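Local coordinates for apical membrane antigen 1-like protein, soluble form (Toxoplasma gondii, PDB 3ZLE) that may take part in host cell invasion, as a sporozoite member of the apicomplexan AMA1 family of parasite surface proteins, at residues S30-D35 with T337-S342. Sequence-based numbering, arbitrary orientation.
Sequences SGIFVD and TALGSS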
ATOM      1  N   SER A  30      -5.356   7.190  -4.666  1.00 24.56           N
ATOM      2  CA  SER A  30      -6.508   6.523  -4.087  1.00 20.42           C
ATOM      3  C   SER A  30      -6.175   6.076  -2.682  1.00 21.50           C
ATOM      4  O   SER A  30      -5.103   6.371  -2.190  1.00 22.00           O
ATOM      5  CB  SER A  30      -6.952   5.380  -4.957  1.00 18.76           C
ATOM      6  OG  SER A  30      -8.243   4.950  -4.575  1.00 26.38           O
ATOM      7  N   GLY A  31      -7.154   5.517  -1.971  1.00 24.12           N
ATOM      8  CA  GLY A  31      -6.903   5.052  -0.615  1.00 23.89           C
ATOM      9  C   GLY A  31      -5.886   3.913  -0.618  1.00 24.96           C
ATOM     10  O   GLY A  31      -5.676   3.240  -1.656  1.00 21.61           O
ATOM     11  N   ILE A  32      -5.281   3.676   0.550  1.00 22.75           N
ATOM     12  CA  ILE A  32      -4.213   2.672   0.697  1.00 24.34           C
ATOM     13  C   ILE A  32      -4.690   1.587   1.653  1.00 26.83           C
ATOM     14  O   ILE A  32      -4.850   0.422   1.248  1.00 25.90           O
ATOM     15  CB  ILE A  32      -2.918   3.321   1.221  1.00 23.85           C
ATOM     16  CG1 ILE A  32      -2.468   4.444   0.258  1.00 23.57           C
ATOM     17  CG2 ILE A  32      -1.830   2.277   1.408  1.00 19.09           C
ATOM     18  CD1 ILE A  32      -1.498   5.424   0.868  1.00 21.88           C
ATOM     19  N   PHE A  33      -5.111   1.991   2.858  1.00 24.54           N
ATOM     20  CA  PHE A  33      -5.637   1.007   3.848  1.00 26.64           C
ATOM     21  C   PHE A  33      -6.855   0.306   3.262  1.00 22.89           C
ATOM     22  O   PHE A  33      -6.823  -0.911   3.000  1.00 23.32           O
ATOM     23  CB  PHE A  33      -5.955   1.675   5.196  1.00 24.88           C
ATOM     24  CG  PHE A  33      -6.459   0.715   6.271  1.00 30.32           C
ATOM     25  CD1 PHE A  33      -5.558  -0.103   6.993  1.00 26.38           C
ATOM     26  CD2 PHE A  33      -7.779   0.739   6.668  1.00 21.71           C
ATOM     27  CE1 PHE A  33      -6.002  -0.965   7.988  1.00 24.62           C
ATOM     28  CE2 PHE A  33      -8.242  -0.128   7.674  1.00 26.19           C
ATOM     29  CZ  PHE A  33      -7.343  -0.986   8.340  1.00 24.61           C
ATOM     30  N   VAL A  34      -7.893   1.086   2.952  1.00 27.17           N
ATOM     31  CA  VAL A  34      -8.979   0.629   2.084  1.00 22.60           C
ATOM     32  C   VAL A  34      -9.046   1.495   0.810  1.00 25.75           C
ATOM     33  O   VAL A  34      -9.114   2.746   0.875  1.00 25.06           O
ATOM     34  CB  VAL A  34     -10.334   0.722   2.790  1.00 26.62           C
ATOM     35  CG1 VAL A  34     -11.467   0.585   1.763  1.00 22.69           C
ATOM     36  CG2 VAL A  34     -10.444  -0.341   3.877  1.00 32.41           C
ATOM     37  N   ASP A  35      -8.942   0.828  -0.326  1.00 22.69           N
ATOM     38  CA  ASP A  35      -8.910   1.479  -1.632  1.00 21.11           C
ATOM     39  C   ASP A  35     -10.246   1.354  -2.326  1.00 18.52           C
ATOM     40  O   ASP A  35     -10.602   0.299  -2.840  1.00 19.84           O
ATOM     41  CB  ASP A  35      -7.829   0.871  -2.497  1.00 18.84           C
ATOM     42  CG  ASP A  35      -7.739   1.511  -3.841  1.00 28.07           C
ATOM     43  OD1 ASP A  35      -8.743   2.169  -4.253  1.00 23.94           O
ATOM     44  OD2 ASP A  35      -6.651   1.387  -4.495  1.00 21.79           O
ATOM     45  N   THR A 337       6.666   3.675   3.807  1.00 19.11           N
ATOM     46  CA  THR A 337       5.289   4.180   3.527  1.00 19.09           C
ATOM     47  C   THR A 337       4.231   3.156   3.768  1.00 20.95           C
ATOM     48  O   THR A 337       4.486   1.937   3.773  1.00 25.88           O
ATOM     49  CB  THR A 337       5.118   4.711   2.115  1.00 21.39           C
ATOM     50  OG1 THR A 337       5.044   3.622   1.211  1.00 23.29           O
ATOM     51  CG2 THR A 337       6.248   5.646   1.717  1.00 20.97           C
ATOM     52  N   ALA A 338       3.002   3.615   3.829  1.00 20.75           N
ATOM     53  CA  ALA A 338       1.889   2.678   3.794  1.00 17.31           C
ATOM     54  C   ALA A 338       1.805   1.841   2.521  1.00 18.81           C
ATOM     55  O   ALA A 338       1.306   0.695   2.558  1.00 19.84           O
ATOM     56  CB  ALA A 338       0.589   3.364   4.081  1.00 15.15           C
ATOM     57  N   LEU A 339       2.401   2.314   1.445  1.00 18.02           N
ATOM     58  CA  LEU A 339       2.398   1.472   0.184  1.00 22.23           C
ATOM     59  C   LEU A 339       3.460   0.397   0.103  1.00 23.02           C
ATOM     60  O   LEU A 339       3.204  -0.721  -0.412  1.00 18.55           O
ATOM     61  CB  LEU A 339       2.483   2.343  -1.041  1.00 18.76           C
ATOM     62  CG  LEU A 339       1.145   3.041  -1.289  1.00 19.71           C
ATOM     63  CD1 LEU A 339       1.329   4.258  -2.163  1.00 22.42           C
ATOM     64  CD2 LEU A 339       0.189   2.046  -1.919  1.00 20.85           C
ATOM     65  N   GLY A 340       4.677   0.768   0.516  1.00 21.63           N
ATOM     66  CA  GLY A 340       5.856  -0.024   0.235  1.00 22.69           C
ATOM     67  C   GLY A 340       5.980  -1.289   1.044  1.00 23.36           C
ATOM     68  O   GLY A 340       5.143  -1.572   1.908  1.00 24.37           O
ATOM     69  N   SER A 341       6.973  -2.099   0.667  1.00 26.68           N
ATOM     70  CA  SER A 341       7.455  -3.231   1.464  1.00 28.11           C
ATOM     71  C   SER A 341       8.347  -2.786   2.608  1.00 24.53           C
ATOM     72  O   SER A 341       8.717  -1.655   2.685  1.00 21.61           O
ATOM     73  CB  SER A 341       8.274  -4.188   0.584  1.00 25.75           C
ATOM     74  OG  SER A 341       8.241  -5.501   1.142  1.00 29.70           O
ATOM     75  N   SER A 342       8.811  -3.725   3.409  1.00 25.44           N
ATOM     76  CA  SER A 342       9.829  -3.408   4.388  1.00 27.74           C
ATOM     77  C   SER A 342      11.208  -3.720   3.817  1.00 24.58           C
ATOM     78  O   SER A 342      12.195  -3.394   4.442  1.00 28.05           O
ATOM     79  CB  SER A 342       9.622  -4.201   5.698  1.00 23.69           C
ATOM     80  OG  SER A 342       9.670  -5.595   5.433  1.00 29.01           O
TER
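Ile32 alone carries the 30-35 side of this small, buried contact, meeting Ala338 and Leu339 of the 337-342 turn near the centre of the modelled ectoplasmic region. Its branch methyl CG2 does most of the touching. With CG2 anti to the backbone N and CG1 anti to the carbonyl carbon (chi1 -58°), both branches face the turn. CG2 lies 3.8 Å from Ala338 CB and also meets the backbone, 3.7 Å from Ala338 O. Ile32 CG2 is 3.9 Å from Leu339 CD2, while Ile32 CG1 is 4.2 Å from both Leu339 CG and Leu339 CD2, and Ile32 CD1 lies about as far from Leu339 CG. The two branched side chains cross at about a right angle. Ile24 of helix 24-27 touches both of them and extends the apolar cluster.

Each segment is braced internally. Thr337 OG1 accepts Gly340 N at 3.0 Å in an ST motif, with a weaker bond from Leu339 N, tightening the turn that follows strand 333-337, an outer strand of its four-stranded antiparallel sheet. In the other segment, Ser30 OG donates a hydrogen bond to Asp35 OD1 (2.8 Å), arriving from above the carboxylate plane and tying together the ends of the loop. Lys191 NZ bonds to both Ala338 O and Gly340 O, so the carbonyl that Ile32 CG2 approaches already has a polar partner. The side-chain contacts are apolar, and CG2 packs against that oxygen without bonding: shape and exclusion of water probably join the loops, whereas hydrogen bonds within each loop and to its surroundings help to set their conformations.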